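PDB 5ZI1: insecticidal crystal protein Cry7Cal from Bacillus thuringiensis, which is a delta-endotoxin active against the locust Locusta migratoria manilensis and probably acts by binding gut receptors and forming membrane pores. Local coordinates for residues Arg304-Glu307 / Ala313-Thr316; Gly34-Leu39 / Ala158-Ala163; Tyr379-Asn382 / Val386-Glu389; Gln69-Ala74 / Gly138-Val143. One frame throughout, in Å; residues are numbered along the deposited sequence.

The crystallised chain is the three-domain toxin core of a longer delta-endotoxin. Along the sequence, interaction 4 falls between the two segments of interaction 2; interactions 1 and 3 follow in that order. Interactions 2 and 4 belong to the N-terminal helical domain, the pore-forming domain of this family. They share helix 141-165, and their centres are 32 Å apart. Interactions 1 and 3 are hairpins in two different four-stranded antiparallel sheets of the middle domain, with centres 29 Å apart. Interactions 1 and 2 lie on opposite sides of the chain's centre, with centres 61 Å apart. The four are thus separate local contacts, two in each of these domains, and none bridges the domains.

Interaction 1. Residues Arg304-Glu307 / Ala313-Thr316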
loop_
_atom_site.group_PDB
_atom_site.type_symbol
_atom_site.label_atom_id
_atom_site.label_comp_id
_atom_site.label_asym_id
_atom_site.label_seq_id
_atom_site.Cartn_x
_atom_site.Cartn_y
_atom_site.Cartn_z
ATOM N N ARG A 304 -14.130 9.893 30.674
ATOM C CA ARG A 304 -14.512 10.430 31.970
ATOM C C ARG A 304 -13.820 11.768 32.142
ATOM O O ARG A 304 -12.846 12.072 31.453
ATOM C CB ARG A 304 -14.155 9.481 33.123
ATOM C CG ARG A 304 -12.674 9.412 33.434
ATOM C CD ARG A 304 -12.403 8.400 34.532
ATOM N NE ARG A 304 -10.976 8.125 34.647
ATOM C CZ ARG A 304 -10.181 8.618 35.588
ATOM N NH1 ARG A 304 -8.890 8.315 35.583
ATOM N NH2 ARG A 304 -10.672 9.409 36.532
ATOM N N VAL A 305 -14.354 12.567 33.065
ATOM C CA VAL A 305 -13.900 13.926 33.347
ATOM C C VAL A 305 -13.003 13.901 34.569
ATOM O O VAL A 305 -13.319 13.258 35.576
ATOM C CB VAL A 305 -15.104 14.865 33.577
ATOM C CG1 VAL A 305 -14.641 16.291 33.811
ATOM C CG2 VAL A 305 -16.071 14.798 32.402
ATOM N N VAL A 306 -11.883 14.604 34.490
ATOM C CA VAL A 306 -10.984 14.760 35.623
ATOM C C VAL A 306 -10.742 16.247 35.817
ATOM O O VAL A 306 -10.849 17.041 34.880
ATOM C CB VAL A 306 -9.646 14.015 35.429
ATOM C CG1 VAL A 306 -9.887 12.513 35.347
ATOM C CG2 VAL A 306 -8.940 14.528 34.193
ATOM N N GLU A 307 -10.391 16.613 37.051
ATOM C CA GLU A 307 -10.203 18.015 37.433
ATOM C C GLU A 307 -8.961 18.166 38.314
ATOM O O GLU A 307 -9.056 18.458 39.510
ATOM C CB GLU A 307 -11.458 18.544 38.135
ATOM C CG GLU A 307 -11.500 20.042 38.325
ATOM C CD GLU A 307 -12.921 20.586 38.475
ATOM O OE1 GLU A 307 -13.163 21.748 38.092
ATOM O OE2 GLU A 307 -13.810 19.857 38.977
ATOM N N ALA A 313 -12.115 15.925 29.676
ATOM C CA ALA A 313 -12.362 14.501 29.539
ATOM C C ALA A 313 -11.114 13.799 29.009
ATOM O O ALA A 313 -10.280 14.406 28.331
ATOM C CB ALA A 313 -13.552 14.256 28.618
ATOM N N ILE A 314 -10.982 12.518 29.379
ATOM C CA ILE A 314 -9.966 11.601 28.880
ATOM C C ILE A 314 -10.670 10.289 28.574
ATOM O O ILE A 314 -11.628 9.910 29.258
ATOM C CB ILE A 314 -8.821 11.347 29.890
ATOM C CG1 ILE A 314 -9.374 10.655 31.142
ATOM C CG2 ILE A 314 -8.067 12.635 30.247
ATOM C CD1 ILE A 314 -8.312 10.200 32.130
ATOM N N TRP A 315 -10.183 9.574 27.554
ATOM C CA TRP A 315 -10.794 8.287 27.237
ATOM C C TRP A 315 -10.455 7.289 28.327
ATOM O O TRP A 315 -9.322 7.236 28.798
ATOM C CB TRP A 315 -10.309 7.718 25.895
ATOM C CG TRP A 315 -10.537 8.558 24.689
ATOM C CD1 TRP A 315 -10.880 9.872 24.657
ATOM C CD2 TRP A 315 -10.422 8.139 23.328
ATOM N NE1 TRP A 315 -10.985 10.303 23.359
ATOM C CE2 TRP A 315 -10.718 9.253 22.523
ATOM C CE3 TRP A 315 -10.114 6.925 22.713
ATOM C CZ2 TRP A 315 -10.699 9.197 21.137
ATOM C CZ3 TRP A 315 -10.100 6.869 21.334
ATOM C CH2 TRP A 315 -10.390 7.996 20.561
ATOM N N THR A 316 -11.446 6.495 28.730
ATOM C CA THR A 316 -11.172 5.342 29.579
ATOM C C THR A 316 -10.960 4.071 28.758
ATOM O O THR A 316 -10.281 3.139 29.212
ATOM C CB THR A 316 -12.330 5.133 30.551
ATOM O OG1 THR A 316 -13.501 4.759 29.814
ATOM C CG2 THR A 316 -12.642 6.442 31.324
#
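The side chain of R304 runs beside that of I314 and crosses over T316. R304 and I314 point the same way, from one face of the hairpin formed by strands 294-306 and 312-324. These are the two middle strands of a four-stranded antiparallel sheet in the toxin's middle domain. With chi1 at 73°, the R304 chain, extended from CG to NE, rises beside I314 and past the T316 methyl. The methyl CG2 of T316 packs against this chain, 3.6 Å from CG of R304. Farther out, the same methyl lies at the edge of the guanidinium, near its plane. CD1 of I314 instead covers one guanidinium face, 4.0 Å from NH1 of R304. V306 CG1 adds a looser apolar touch on I314 CD1.

V305 and A313 form a non-hydrogen-bonded antiparallel pair, with their side chains on the other face. Beside it, R304 and I314 form the hydrogen-bonded pair. R304 N donates to I314 O at 2.9 Å, and I314 N returns a bond to R304 O at 2.8 Å. CA of A313 also approaches R304 O, at 3.1 Å. T316 OG1 bonds to the carbonyl of T337, just past strand 331-336, which pairs with strand 312-324.

The chemistry is therefore divided. Paired backbone bonds fix the register of the hairpin, while methyl groups line the aliphatic part of R304 and one face of its charged end.

Interaction 2. Residues Gly34-Leu39 / Ala158-Ala163; sequences GGIIGL and AELFGA
Apolar contact alone joins helix 33-47 to helix 141-165 here, and I36 is the residue on the first helix that makes it. No hydrogen bond crosses between the segments. The backbones stay well apart: even the nearest CA atoms, those of I36 and L160, are 10.0 Å from each other.

The first kind of contact is aliphatic. I36 and L160 reach toward each other tip to tip, and CD1 of I36 lies 3.9 Å from CD1 of L160.

The second kind is aliphatic against aromatic. The I36 and F161 side chains overlap as they run antiparallel, one passing beside the other. With chi1 of I36 at -78°, its CG1 and CG2 both face F161, and CD1 goes on to L160. CG1 of I36 meets the ring at its edge, in the ring plane, 3.9 Å from CZ of F161. CG2 of I36 comes to 4.1 Å from CE2 of F161. The isoleucine therefore divides its work: its terminal methyl serves the leucine, and its branch point serves the phenylalanine.

A third contact is made within one segment. CB of L160 sits over the centre of the F161 ring, 3.7 Å above its plane. The ring thus has L160 on one face and I36 at its edge.

The contact belongs to the helical bundle of the N-terminal domain. I36 also touches F153 and N157 of helix 141-165, and F27 in the loop that precedes its own helix. On the second segment, A158 and E159 pack on helix 169-202.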
loop_
_atom_site.group_PDB
_atom_site.type_symbol
_atom_site.label_atom_id
_atom_site.label_comp_id
_atom_site.label_asym_id
_atom_site.label_seq_id
_atom_site.Cartn_x
_atom_site.Cartn_y
_atom_site.Cartn_z
ATOM N N GLY A 34 -1.797 5.142 -28.114
ATOM C CA GLY A 34 -2.400 6.422 -27.770
ATOM C C GLY A 34 -2.514 6.625 -26.271
ATOM O O GLY A 34 -2.166 7.685 -25.743
ATOM N N GLY A 35 -3.002 5.608 -25.562
ATOM C CA GLY A 35 -3.047 5.698 -24.114
ATOM C C GLY A 35 -1.664 5.752 -23.494
ATOM O O GLY A 35 -1.430 6.511 -22.549
ATOM N N ILE A 36 -0.731 4.938 -24.006
ATOM C CA ILE A 36 0.652 4.980 -23.525
ATOM C C ILE A 36 1.208 6.395 -23.634
ATOM O O ILE A 36 1.917 6.870 -22.740
ATOM C CB ILE A 36 1.519 3.968 -24.297
ATOM C CG1 ILE A 36 1.295 2.539 -23.785
ATOM C CG2 ILE A 36 2.986 4.325 -24.198
ATOM C CD1 ILE A 36 2.218 2.105 -22.677
ATOM N N ILE A 37 0.879 7.095 -24.725
ATOM C CA ILE A 37 1.346 8.467 -24.896
ATOM C C ILE A 37 0.736 9.372 -23.836
ATOM O O ILE A 37 1.419 10.228 -23.262
ATOM C CB ILE A 37 1.035 8.968 -26.319
ATOM C CG1 ILE A 37 1.980 8.315 -27.336
ATOM C CG2 ILE A 37 1.138 10.494 -26.385
ATOM C CD1 ILE A 37 1.565 8.527 -28.782
ATOM N N GLY A 38 -0.548 9.181 -23.538
ATOM C CA GLY A 38 -1.180 9.971 -22.498
ATOM C C GLY A 38 -0.609 9.687 -21.124
ATOM O O GLY A 38 -0.453 10.600 -20.306
ATOM N N LEU A 39 -0.288 8.419 -20.849
ATOM C CA LEU A 39 0.343 8.086 -19.577
ATOM C C LEU A 39 1.708 8.757 -19.449
ATOM O O LEU A 39 2.033 9.335 -18.406
ATOM C CB LEU A 39 0.472 6.572 -19.423
ATOM C CG LEU A 39 1.154 6.186 -18.109
ATOM C CD1 LEU A 39 0.341 6.719 -16.958
ATOM C CD2 LEU A 39 1.340 4.696 -17.963
ATOM N N ALA A 158 8.820 -2.094 -25.453
ATOM C CA ALA A 158 9.427 -2.965 -26.464
ATOM C C ALA A 158 8.529 -4.156 -26.767
ATOM O O ALA A 158 8.353 -4.534 -27.936
ATOM C CB ALA A 158 10.816 -3.447 -26.024
ATOM N N GLU A 159 7.919 -4.747 -25.735
ATOM C CA GLU A 159 7.027 -5.866 -26.008
ATOM C C GLU A 159 5.752 -5.405 -26.685
ATOM O O GLU A 159 5.185 -6.143 -27.499
ATOM C CB GLU A 159 6.705 -6.653 -24.729
ATOM C CG GLU A 159 5.692 -7.779 -25.011
ATOM C CD GLU A 159 6.408 -9.118 -25.236
ATOM O OE1 GLU A 159 7.632 -9.187 -24.972
ATOM O OE2 GLU A 159 5.789 -10.093 -25.738
ATOM N N LEU A 160 5.295 -4.188 -26.382
ATOM C CA LEU A 160 4.068 -3.722 -27.005
ATOM C C LEU A 160 4.290 -3.335 -28.460
ATOM O O LEU A 160 3.486 -3.688 -29.334
ATOM C CB LEU A 160 3.492 -2.533 -26.239
ATOM C CG LEU A 160 2.956 -2.760 -24.828
ATOM C CD1 LEU A 160 2.751 -1.408 -24.172
ATOM C CD2 LEU A 160 1.669 -3.544 -24.868
ATOM N N PHE A 161 5.359 -2.601 -28.741
ATOM C CA PHE A 161 5.506 -1.962 -30.034
ATOM C C PHE A 161 6.750 -2.396 -30.806
ATOM O O PHE A 161 6.867 -2.040 -31.988
ATOM C CB PHE A 161 5.522 -0.431 -29.873
ATOM C CG PHE A 161 4.457 0.115 -28.922
ATOM C CD1 PHE A 161 3.100 -0.089 -29.167
ATOM C CD2 PHE A 161 4.823 0.873 -27.811
ATOM C CE1 PHE A 161 2.137 0.427 -28.308
ATOM C CE2 PHE A 161 3.858 1.402 -26.946
ATOM C CZ PHE A 161 2.519 1.177 -27.190
ATOM N N GLY A 162 7.658 -3.168 -30.197
ATOM C CA GLY A 162 8.930 -3.524 -30.822
ATOM C C GLY A 162 8.850 -4.107 -32.219
ATOM O O GLY A 162 9.444 -3.566 -33.157
ATOM N N ALA A 163 8.101 -5.200 -32.372
ATOM C CA ALA A 163 7.954 -5.827 -33.684
ATOM C C ALA A 163 7.436 -4.841 -34.722
ATOM O O ALA A 163 7.870 -4.867 -35.880
ATOM C CB ALA A 163 7.030 -7.042 -33.589
#

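Interaction 3. Residues Tyr379-Asn382 / Val386-Glu389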
loop_
_atom_site.group_PDB
_atom_site.type_symbol
_atom_site.label_atom_id
_atom_site.label_comp_id
_atom_site.label_asym_id
_atom_site.label_seq_id
_atom_site.Cartn_x
_atom_site.Cartn_y
_atom_site.Cartn_z
ATOM N N TYR A 379 -15.074 12.741 8.875
ATOM C CA TYR A 379 -15.665 13.153 7.606
ATOM C C TYR A 379 -15.827 11.926 6.715
ATOM O O TYR A 379 -14.837 11.238 6.413
ATOM C CB TYR A 379 -14.794 14.186 6.898
ATOM C CG TYR A 379 -14.535 15.471 7.649
ATOM C CD1 TYR A 379 -13.653 15.507 8.729
ATOM C CD2 TYR A 379 -15.124 16.663 7.245
ATOM C CE1 TYR A 379 -13.388 16.689 9.404
ATOM C CE2 TYR A 379 -14.866 17.862 7.921
ATOM C CZ TYR A 379 -13.999 17.868 8.999
ATOM O OH TYR A 379 -13.733 19.052 9.675
ATOM N N GLY A 380 -17.057 11.683 6.255
ATOM C CA GLY A 380 -17.367 10.473 5.528
ATOM C C GLY A 380 -18.116 10.742 4.237
ATOM O O GLY A 380 -18.672 11.817 4.020
ATOM N N ILE A 381 -18.124 9.730 3.373
ATOM C CA ILE A 381 -18.888 9.776 2.129
ATOM C C ILE A 381 -19.353 8.367 1.832
ATOM O O ILE A 381 -18.587 7.412 1.977
ATOM C CB ILE A 381 -18.056 10.357 0.961
ATOM C CG1 ILE A 381 -18.940 10.545 -0.278
ATOM C CG2 ILE A 381 -16.797 9.483 0.655
ATOM C CD1 ILE A 381 -18.245 11.196 -1.473
ATOM N N ASN A 382 -20.604 8.218 1.433
ATOM C CA ASN A 382 -21.118 6.869 1.232
ATOM C C ASN A 382 -21.295 6.584 -0.253
ATOM O O ASN A 382 -21.072 7.444 -1.108
ATOM C CB ASN A 382 -22.418 6.637 2.024
ATOM C CG ASN A 382 -23.654 7.326 1.421
ATOM O OD1 ASN A 382 -23.615 7.942 0.350
ATOM N ND2 ASN A 382 -24.775 7.204 2.131
ATOM N N VAL A 386 -23.011 10.914 -0.765
ATOM C CA VAL A 386 -23.551 11.914 0.144
ATOM C C VAL A 386 -22.559 12.115 1.290
ATOM O O VAL A 386 -22.177 11.162 1.981
ATOM C CB VAL A 386 -24.974 11.546 0.618
ATOM C CG1 VAL A 386 -25.807 11.148 -0.573
ATOM C CG2 VAL A 386 -24.987 10.414 1.612
ATOM N N LEU A 387 -22.095 13.353 1.450
ATOM C CA LEU A 387 -21.182 13.668 2.541
ATOM C C LEU A 387 -21.883 13.548 3.888
ATOM O O LEU A 387 -23.054 13.916 4.039
ATOM C CB LEU A 387 -20.626 15.078 2.381
ATOM C CG LEU A 387 -19.824 15.298 1.107
ATOM C CD1 LEU A 387 -19.235 16.687 1.106
ATOM C CD2 LEU A 387 -18.721 14.249 1.005
ATOM N N SER A 388 -21.160 13.019 4.865
ATOM C CA SER A 388 -21.632 12.952 6.235
ATOM C C SER A 388 -20.511 13.396 7.166
ATOM O O SER A 388 -19.333 13.428 6.802
ATOM C CB SER A 388 -22.111 11.550 6.604
ATOM O OG SER A 388 -21.018 10.649 6.621
ATOM N N GLU A 389 -20.910 13.761 8.372
ATOM C CA GLU A 389 -20.006 14.232 9.403
ATOM C C GLU A 389 -20.499 13.682 10.728
ATOM O O GLU A 389 -21.703 13.522 10.936
ATOM C CB GLU A 389 -19.957 15.762 9.438
ATOM C CG GLU A 389 -18.647 16.352 9.905
ATOM C CD GLU A 389 -18.390 17.727 9.311
ATOM O OE1 GLU A 389 -18.278 18.701 10.090
ATOM O OE2 GLU A 389 -18.299 17.839 8.064
#
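A chi1 of 75° folds N382 so that its CG stands between the backbone N and the carbonyl carbon, and this brings OD1 to V386. V386 N donates to OD1 of N382 at 3.2 Å. The donor stands above the carbonyl plane of the amide. OD1 also accepts from S384 N, which makes an Asx turn at N382, so one side-chain oxygen takes two backbone N-H groups. CG2 of V386 lies close against the same amide, 3.1 Å from OD1 of N382. The backbone bond from N382 N to V386 O is weak.

With chi1 at -150°, the extended E389 chain is carried alongside Y379, in the same direction. OE2 of E389 comes to 3.4 Å from CE2 of Y379, and the ring and carboxylate planes are 46° apart. The Y379 hydroxyl is hydrogen-bonded to R377 and Y407.

I381 and L387 share the face of Y379 and E389, and CG1 of I381 meets CD2 of L387 at 3.9 Å. Between these pairs, G380 and S388 exchange two nearly straight backbone bonds. G380 N to S388 O and S388 N to G380 O are both 2.9 Å.

The contact is the turn end of an antiparallel hairpin. Strand 387-393 is at the edge of its four-stranded sheet in the middle domain, and strand 369-382 continues the pairing inward to strand 352-365.

Interaction 4. Residues Gln69-Ala74 / Gly138-Val143; sequences QEITEA and GPLLTV
Q69, whose amide lies against the ring of P139, has its NE2 bonded to E70 O at 2.9 Å. The N-H...O angle is 136°, so the bond is bent, and the acceptor lies 30° out of the Q69 amide plane. The same nitrogen has a weak second bond to the carbonyl of G135.

The contact joins two interhelical loops of the N-terminal helical bundle. One loop leads into helix 73-101, the other into helix 141-165. The second contains a type I beta turn from G138 to L141, closed by L141 N donating to G138 O. P139 occupies the second position of this turn, with its ring directed at the other loop.

Q69 reaches P139 by a bend in its chain at chi2 (-133°). The flat amide lies across the ring, and OE1 of Q69 is 3.4 Å from CD of P139. I71 crosses the same proline nearer its CB, with CG1 of I71 at 3.6 Å from CB of P139. The ring is thus touched by a polar amide toward CD and by a hydrocarbon chain toward CB.

Other residues surround this contact. F136 touches Q69 and I71, I67 of helix 54-67 touches P139, and V76 and V75 of helix 73-101 meet I71 and L140 respectively. The backbone of I71 is anchored separately, its N bonded to the carboxylate of E64. At the far end of the I71 side chain, CD1 meets CD2 of L140 at 3.7 Å.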
loop_
_atom_site.group_PDB
_atom_site.type_symbol
_atom_site.label_atom_id
_atom_site.label_comp_id
_atom_site.label_asym_id
_atom_site.label_seq_id
_atom_site.Cartn_x
_atom_site.Cartn_y
_atom_site.Cartn_z
ATOM N N GLN A 69 19.961 11.114 7.694
ATOM C CA GLN A 69 21.239 11.022 6.999
ATOM C C GLN A 69 21.181 11.933 5.789
ATOM O O GLN A 69 20.303 11.779 4.933
ATOM C CB GLN A 69 21.562 9.587 6.571
ATOM C CG GLN A 69 23.026 9.407 6.178
ATOM C CD GLN A 69 23.215 8.648 4.871
ATOM O OE1 GLN A 69 22.779 7.500 4.726
ATOM N NE2 GLN A 69 23.878 9.284 3.915
ATOM N N GLU A 70 22.105 12.876 5.713
ATOM C CA GLU A 70 22.119 13.786 4.580
ATOM C C GLU A 70 22.868 13.138 3.418
ATOM O O GLU A 70 23.577 12.151 3.584
ATOM C CB GLU A 70 22.757 15.128 4.968
ATOM C CG GLU A 70 22.140 16.361 4.276
ATOM C CD GLU A 70 20.810 16.809 4.902
ATOM O OE1 GLU A 70 19.950 17.368 4.168
ATOM O OE2 GLU A 70 20.624 16.597 6.126
ATOM N N ILE A 71 22.672 13.693 2.230
ATOM C CA ILE A 71 23.395 13.305 1.031
ATOM C C ILE A 71 24.411 14.397 0.716
ATOM O O ILE A 71 24.107 15.591 0.831
ATOM C CB ILE A 71 22.427 13.083 -0.151
ATOM C CG1 ILE A 71 21.273 12.167 0.264
ATOM C CG2 ILE A 71 23.154 12.477 -1.343
ATOM C CD1 ILE A 71 20.147 12.095 -0.745
ATOM N N THR A 72 25.621 13.989 0.334
ATOM C CA THR A 72 26.651 14.947 -0.049
ATOM C C THR A 72 26.292 15.612 -1.371
ATOM O O THR A 72 25.733 14.978 -2.274
ATOM C CB THR A 72 28.019 14.263 -0.160
ATOM O OG1 THR A 72 27.959 13.171 -1.096
ATOM C CG2 THR A 72 28.460 13.760 1.199
ATOM N N GLU A 73 26.609 16.907 -1.484
ATOM C CA GLU A 73 26.233 17.647 -2.684
ATOM C C GLU A 73 26.798 17.008 -3.952
ATOM O O GLU A 73 26.197 17.141 -5.021
ATOM C CB GLU A 73 26.669 19.112 -2.556
ATOM C CG GLU A 73 27.953 19.476 -3.295
ATOM C CD GLU A 73 28.345 20.946 -3.122
ATOM O OE1 GLU A 73 29.480 21.313 -3.509
ATOM O OE2 GLU A 73 27.528 21.741 -2.594
ATOM N N ALA A 74 27.915 16.285 -3.861
ATOM C CA ALA A 74 28.454 15.655 -5.062
ATOM C C ALA A 74 27.504 14.590 -5.592
ATOM O O ALA A 74 27.367 14.415 -6.809
ATOM C CB ALA A 74 29.826 15.047 -4.780
ATOM N N GLY A 138 20.059 4.564 1.322
ATOM C CA GLY A 138 18.921 4.942 2.133
ATOM C C GLY A 138 18.264 6.245 1.708
ATOM O O GLY A 138 17.127 6.258 1.229
ATOM N N PRO A 139 18.949 7.379 1.883
ATOM C CA PRO A 139 18.284 8.662 1.587
ATOM C C PRO A 139 17.873 8.807 0.129
ATOM O O PRO A 139 17.010 9.638 -0.172
ATOM C CB PRO A 139 19.333 9.707 1.999
ATOM C CG PRO A 139 20.622 8.976 1.978
ATOM C CD PRO A 139 20.311 7.578 2.407
ATOM N N LEU A 140 18.438 8.009 -0.769
ATOM C CA LEU A 140 18.118 8.018 -2.192
ATOM C C LEU A 140 17.014 7.041 -2.571
ATOM O O LEU A 140 16.731 6.890 -3.764
ATOM C CB LEU A 140 19.359 7.659 -3.025
ATOM C CG LEU A 140 20.475 8.682 -3.141
ATOM C CD1 LEU A 140 21.670 8.099 -3.922
ATOM C CD2 LEU A 140 19.939 9.932 -3.797
ATOM N N LEU A 141 16.396 6.366 -1.602
ATOM C CA LEU A 141 15.554 5.217 -1.927
ATOM C C LEU A 141 14.355 5.605 -2.792
ATOM O O LEU A 141 14.051 4.918 -3.776
ATOM C CB LEU A 141 15.099 4.523 -0.647
ATOM C CG LEU A 141 14.331 3.221 -0.862
ATOM C CD1 LEU A 141 15.111 2.268 -1.821
ATOM C CD2 LEU A 141 14.076 2.566 0.485
ATOM N N THR A 142 13.674 6.712 -2.466
ATOM C CA THR A 142 12.486 7.072 -3.241
ATOM C C THR A 142 12.858 7.463 -4.664
ATOM O O THR A 142 12.161 7.099 -5.620
ATOM C CB THR A 142 11.707 8.207 -2.555
ATOM O OG1 THR A 142 11.156 7.735 -1.328
ATOM C CG2 THR A 142 10.570 8.651 -3.417
ATOM N N VAL A 143 13.963 8.189 -4.829
ATOM C CA VAL A 143 14.472 8.452 -6.176
ATOM C C VAL A 143 14.691 7.142 -6.920
ATOM O O VAL A 143 14.327 7.004 -8.094
ATOM C CB VAL A 143 15.767 9.286 -6.112
ATOM C CG1 VAL A 143 16.392 9.429 -7.503
ATOM C CG2 VAL A 143 15.485 10.664 -5.493
#